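PDB 6H24: replication protein from Sphinx1.76-related DNA, which probably takes part in initiating replication of the DNA that encodes it, this chain being the WH1 (first winged-helix) domain of the longer protein. Local coordinates for residues S50-Q55 with Q65-A70; D73-Q78 with S98-M103. All coordinates share one frame; numbering follows the deposited sequence. Where two conformers were deposited one is given.

Contact 1 of 2, residues S50-Q55 with Q65-A70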
loop_
_atom_site.group_PDB
_atom_site.type_symbol
_atom_site.label_atom_id
_atom_site.label_comp_id
_atom_site.label_asym_id
_atom_site.label_seq_id
_atom_site.Cartn_x
_atom_site.Cartn_y
_atom_site.Cartn_z
ATOM N N SER A 50 6.435 -8.983 22.833
ATOM C CA SER A 50 5.938 -9.514 24.097
ATOM C C SER A 50 4.555 -10.131 23.929
ATOM O O SER A 50 4.250 -11.156 24.547
ATOM C CB SER A 50 5.898 -8.404 25.149
ATOM O OG SER A 50 5.157 -7.286 24.684
ATOM N N SER A 51 3.708 -9.533 23.087
ATOM C CA SER A 51 2.389 -10.109 22.832
ATOM C C SER A 51 2.509 -11.413 22.051
ATOM O O SER A 51 1.788 -12.377 22.322
ATOM C CB SER A 51 1.506 -9.116 22.081
ATOM O OG SER A 51 1.396 -7.890 22.781
ATOM N N TYR A 52 3.418 -11.454 21.069
ATOM C CA TYR A 52 3.672 -12.690 20.333
ATOM C C TYR A 52 4.071 -13.794 21.294
ATOM O O TYR A 52 3.537 -14.912 21.233
ATOM C CB TYR A 52 4.741 -12.405 19.262
ATOM C CG TYR A 52 5.109 -13.529 18.308
ATOM C CD1 TYR A 52 4.170 -14.457 17.874
ATOM C CD2 TYR A 52 6.381 -13.589 17.754
ATOM C CE1 TYR A 52 4.518 -15.463 16.976
ATOM C CE2 TYR A 52 6.733 -14.580 16.854
ATOM C CZ TYR A 52 5.800 -15.512 16.467
ATOM O OH TYR A 52 6.171 -16.492 15.569
ATOM N N ILE A 53 4.957 -13.471 22.231
ATOM C CA ILE A 53 5.364 -14.422 23.260
ATOM C C ILE A 53 4.167 -14.834 24.110
ATOM O O ILE A 53 3.942 -16.024 24.358
ATOM C CB ILE A 53 6.480 -13.802 24.121
ATOM C CG1 ILE A 53 7.758 -13.653 23.298
ATOM C CG2 ILE A 53 6.727 -14.636 25.368
ATOM C CD1 ILE A 53 8.752 -12.692 23.902
ATOM N N ASN A 54 3.368 -13.856 24.559
ATOM C CA ASN A 54 2.260 -14.162 25.459
ATOM C C ASN A 54 1.149 -14.930 24.756
ATOM O O ASN A 54 0.475 -15.757 25.384
ATOM C CB ASN A 54 1.681 -12.879 26.061
ATOM C CG ASN A 54 2.579 -12.264 27.114
ATOM O OD1 ASN A 54 3.448 -12.929 27.675
ATOM N ND2 ASN A 54 2.365 -10.984 27.395
ATOM N N GLN A 55 0.932 -14.668 23.467
ATOM C CA GLN A 55 -0.188 -15.293 22.775
ATOM C C GLN A 55 0.161 -16.688 22.266
ATOM O O GLN A 55 -0.695 -17.578 22.272
ATOM C CB GLN A 55 -0.646 -14.408 21.615
ATOM C CG GLN A 55 -1.535 -13.240 22.028
ATOM C CD GLN A 55 -2.973 -13.659 22.289
ATOM O OE1 GLN A 55 -3.462 -14.632 21.716
ATOM N NE2 GLN A 55 -3.656 -12.921 23.158
ATOM N N GLN A 65 12.725 -10.872 15.894
ATOM C CA GLN A 65 13.256 -11.030 14.543
ATOM C C GLN A 65 12.247 -11.728 13.638
ATOM O O GLN A 65 12.110 -11.380 12.459
ATOM C CB GLN A 65 14.571 -11.806 14.572
ATOM C CG GLN A 65 15.310 -11.798 13.239
ATOM C CD GLN A 65 15.796 -10.403 12.855
ATOM O OE1 GLN A 65 16.437 -9.716 13.650
ATOM N NE2 GLN A 65 15.478 -9.980 11.640
ATOM N N ALA A 66 11.535 -12.728 14.171
ATOM C CA ALA A 66 10.515 -13.413 13.386
ATOM C C ALA A 66 9.440 -12.443 12.916
ATOM O O ALA A 66 9.028 -12.479 11.750
ATOM C CB ALA A 66 9.884 -14.531 14.219
ATOM N N LEU A 67 8.990 -11.557 13.802
ATOM C CA LEU A 67 8.006 -10.552 13.418
ATOM C C LEU A 67 8.579 -9.576 12.399
ATOM O O LEU A 67 7.916 -9.229 11.413
ATOM C CB LEU A 67 7.544 -9.793 14.655
ATOM C CG LEU A 67 6.671 -10.520 15.665
ATOM C CD1 LEU A 67 6.431 -9.560 16.804
ATOM C CD2 LEU A 67 5.367 -10.980 15.038
ATOM N N LYS A 68 9.813 -9.125 12.621
ATOM C CA LYS A 68 10.459 -8.211 11.685
ATOM C C LYS A 68 10.532 -8.825 10.296
ATOM O O LYS A 68 10.211 -8.171 9.292
ATOM C CB LYS A 68 11.851 -7.879 12.222
ATOM C CG LYS A 68 12.584 -6.763 11.538
ATOM C CD LYS A 68 13.731 -6.327 12.431
ATOM C CE LYS A 68 14.761 -5.539 11.660
ATOM N NZ LYS A 68 15.969 -5.224 12.477
ATOM N N ASP A 69 10.946 -10.092 10.217
ATOM C CA ASP A 69 11.025 -10.780 8.933
ATOM C C ASP A 69 9.645 -11.039 8.339
ATOM O O ASP A 69 9.479 -10.996 7.116
ATOM C CB ASP A 69 11.799 -12.091 9.091
ATOM C CG ASP A 69 13.284 -11.867 9.310
ATOM O OD1 ASP A 69 13.928 -12.722 9.950
ATOM O OD2 ASP A 69 13.797 -10.818 8.872
ATOM N N ALA A 70 8.646 -11.337 9.180
ATOM C CA ALA A 70 7.290 -11.555 8.677
ATOM C C ALA A 70 6.718 -10.287 8.053
ATOM O O ALA A 70 5.997 -10.351 7.048
ATOM C CB ALA A 70 6.382 -12.033 9.808
#

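Contact 2 of 2, residues D73-Q78 with S98-M103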
loop_
_atom_site.group_PDB
_atom_site.type_symbol
_atom_site.label_atom_id
_atom_site.label_comp_id
_atom_site.label_asym_id
_atom_site.label_seq_id
_atom_site.Cartn_x
_atom_site.Cartn_y
_atom_site.Cartn_z
ATOM N N ASP A 73 8.089 -10.081 4.536
ATOM C CA ASP A 73 7.494 -11.085 3.660
ATOM C C ASP A 73 6.062 -10.708 3.291
ATOM O O ASP A 73 5.647 -10.845 2.134
ATOM C CB ASP A 73 7.540 -12.454 4.344
ATOM C CG ASP A 73 8.956 -13.010 4.467
ATOM O OD1 ASP A 73 9.905 -12.389 3.935
ATOM O OD2 ASP A 73 9.119 -14.071 5.108
ATOM N N LEU A 74 5.289 -10.230 4.264
ATOM C CA LEU A 74 3.909 -9.831 3.998
ATOM C C LEU A 74 3.851 -8.615 3.082
ATOM O O LEU A 74 2.990 -8.527 2.197
ATOM C CB LEU A 74 3.203 -9.540 5.324
ATOM C CG LEU A 74 1.738 -9.118 5.245
ATOM C CD1 LEU A 74 0.944 -10.193 4.547
ATOM C CD2 LEU A 74 1.161 -8.843 6.628
ATOM N N PHE A 75 4.751 -7.658 3.302
ATOM C CA PHE A 75 4.832 -6.448 2.484
ATOM C C PHE A 75 5.105 -6.772 1.018
ATOM O O PHE A 75 4.669 -6.032 0.133
ATOM C CB PHE A 75 5.915 -5.563 3.110
ATOM C CG PHE A 75 6.114 -4.231 2.451
ATOM C CD1 PHE A 75 5.329 -3.143 2.779
ATOM C CD2 PHE A 75 7.146 -4.056 1.548
ATOM C CE1 PHE A 75 5.548 -1.913 2.198
ATOM C CE2 PHE A 75 7.369 -2.823 0.956
ATOM C CZ PHE A 75 6.568 -1.751 1.281
ATOM N N ALA A 76 5.767 -7.894 0.731
ATOM C CA ALA A 76 6.079 -8.251 -0.646
ATOM C C ALA A 76 4.906 -8.848 -1.414
ATOM O O ALA A 76 4.988 -8.958 -2.644
ATOM C CB ALA A 76 7.241 -9.244 -0.668
ATOM N N ARG A 77 3.826 -9.220 -0.737
ATOM C CA ARG A 77 2.751 -9.971 -1.371
ATOM C C ARG A 77 1.726 -9.058 -2.048
ATOM O O ARG A 77 1.607 -7.866 -1.750
ATOM C CB ARG A 77 2.060 -10.854 -0.333
ATOM C CG ARG A 77 3.007 -11.849 0.322
ATOM C CD ARG A 77 2.264 -12.874 1.135
ATOM N NE ARG A 77 3.191 -13.734 1.854
ATOM C CZ ARG A 77 3.761 -14.814 1.337
ATOM N NH1 ARG A 77 3.488 -15.181 0.091
ATOM N NH2 ARG A 77 4.606 -15.531 2.063
ATOM N N GLN A 78 0.966 -9.659 -2.962
ATOM C CA GLN A 78 -0.106 -8.979 -3.681
ATOM C C GLN A 78 -1.188 -9.998 -4.018
ATOM O O GLN A 78 -0.948 -11.209 -4.026
ATOM C CB GLN A 78 0.422 -8.301 -4.955
ATOM C CG GLN A 78 1.015 -9.256 -5.989
ATOM C CD GLN A 78 1.583 -8.535 -7.205
ATOM O OE1 GLN A 78 0.963 -8.501 -8.267
ATOM N NE2 GLN A 78 2.756 -7.940 -7.045
ATOM N N SER A 98 0.180 -1.532 3.192
ATOM C CA SER A 98 0.771 -0.417 2.469
ATOM C C SER A 98 2.076 0.062 3.086
ATOM O O SER A 98 2.841 0.777 2.417
ATOM C CB SER A 98 -0.209 0.758 2.430
ATOM O OG SER A 98 -0.593 1.131 3.743
ATOM N N GLN A 99 2.345 -0.304 4.337
ATOM C CA GLN A 99 3.435 0.265 5.112
ATOM C C GLN A 99 3.780 -0.700 6.229
ATOM O O GLN A 99 2.881 -1.285 6.838
ATOM C CB GLN A 99 3.031 1.624 5.708
ATOM C CG GLN A 99 4.127 2.393 6.444
ATOM C CD GLN A 99 3.613 3.677 7.073
ATOM O OE1 GLN A 99 3.754 3.899 8.282
ATOM N NE2 GLN A 99 2.999 4.519 6.264
ATOM N N ILE A 100 5.076 -0.826 6.515
ATOM C CA ILE A 100 5.564 -1.597 7.655
ATOM C C ILE A 100 6.638 -0.783 8.363
ATOM O O ILE A 100 7.210 0.156 7.808
ATOM C CB ILE A 100 6.128 -2.967 7.229
ATOM C CG1 ILE A 100 7.273 -2.785 6.221
ATOM C CG2 ILE A 100 5.018 -3.834 6.652
ATOM C CD1 ILE A 100 7.998 -4.058 5.853
ATOM N N GLY A 101 6.926 -1.169 9.596
ATOM C CA GLY A 101 7.968 -0.507 10.355
ATOM C C GLY A 101 8.423 -1.383 11.494
ATOM O O GLY A 101 7.681 -2.240 11.979
ATOM N N TYR A 102 9.653 -1.151 11.930
ATOM C CA TYR A 102 10.173 -1.882 13.075
ATOM C C TYR A 102 11.013 -0.973 13.950
ATOM O O TYR A 102 11.721 -0.083 13.461
ATOM C CB TYR A 102 11.005 -3.097 12.637
ATOM C CG TYR A 102 12.229 -2.738 11.841
ATOM C CD1 TYR A 102 13.407 -2.376 12.475
ATOM C CD2 TYR A 102 12.216 -2.787 10.456
ATOM C CE1 TYR A 102 14.541 -2.044 11.747
ATOM C CE2 TYR A 102 13.341 -2.470 9.719
ATOM C CZ TYR A 102 14.498 -2.097 10.370
ATOM O OH TYR A 102 15.622 -1.780 9.636
ATOM N N MET A 103 10.947 -1.242 15.256
ATOM C CA MET A 103 11.725 -0.535 16.273
ATOM C C MET A 103 12.552 -1.562 17.043
ATOM O O MET A 103 12.026 -2.255 17.923
ATOM C CB MET A 103 10.814 0.234 17.215
ATOM C CG MET A 103 9.991 1.303 16.545
ATOM S SD MET A 103 8.880 2.103 17.711
ATOM C CE MET A 103 10.070 2.883 18.796
#

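Contact 1 of 2, residues S50-Q55 with Q65-A70
The Y52 ring carries L67 on one face and A66 at its rim. The methyl CD2 of L67 stands over that face, 4.2 Å from the ring centroid and 23° off the ring normal, a CH-pi contact displaced from the middle of the ring toward its edge. A66 approaches differently: its CB lies near the ring plane, 4.1 Å from CE2 of Y52. One ring therefore meets two neighbouring residues of helix 60-75, over a face and at an edge. The closest approach is made by the branch point of the leucine, L67 CG, which comes to 3.7 Å from Y52 CD2, while its other methyl, CD1, reaches back to CB of the tyrosine at 4.1 Å.

The two side chains slide past each other in opposite directions. Y52 has CG anti to its backbone N (chi1 -176°), which extends the ring from helix 49-56 across to helix 60-75. These two helices probably correspond to the helix-turn-helix expected of a winged-helix domain. The CA atoms of Y52 and L67, the nearest such pair across the two segments, are 8.4 Å apart; the large flat ring lies between the helices there, while a small alanine leaves its edge room to pass. Y52 also touches V20 and L27 of helix 19-34, so the ring sits where three helices meet.

Replacing L67 with an alanine would probably leave the ring face without its methyl cover and open a gap between the two helices. No hydrogen bond or salt bridge crosses between 50-55 and 65-70; cohesion here rests on dispersion, CH-pi attraction and the burial of hydrocarbon, which constrain shape more than direction.

Contact 2 of 2, residues D73-Q78 with S98-M103
F75 packs on I100, joining the C-terminal part of helix 60-75 to strand 97-103 in the winged-helix fold, whose three-stranded antiparallel sheet has this strand at one side. At the root of the phenylalanine, CB lies 3.8 Å from CD1 of I100 and is also near its CG2. CG comes next, 3.9 Å from the same CD1. Farther out, ring atom CD1 of F75 meets the other branch, 3.9 Å from I100 CG2, with I100 CG1 almost as near. The two side chains cross obliquely, and with chi1 at -177° the ring of F75 swings away from its own N and off the helix toward the strand.

An aromatic ring suits this place because it is long enough to pass the isoleucine and reach the backbone beyond; the beta-branched I100 offers several carbons to lie against. Strand residues 99-102 pair with a strand of the second subunit, which continues the sheet across the interface, and R95 of that subunit hydrogen-bonds to F75 O. The ring finally presents its edge to the main chain where the strand turns a corner: CE1 of F75 lies 3.8 Å from S98 O, which sits near the ring plane.

Contacts 1 and 2 follow one another along the chain and share helix 60-75, which gives L67 and A66 to the first and F75 to the second. Their centres are about 14 Å apart, yet they touch directly: K68 CE is 3.5 Å from Y102 CE1, where the lysine makes a cation-pi interaction with the tyrosine ring and a salt bridge to D104. The same helix thus fastens to helix 49-56 in contact 1 and to the sheet in contact 2. The assembly distinguishes them further, since the second subunit reaches contact 2 while no other chain of it touches the segments of contact 1.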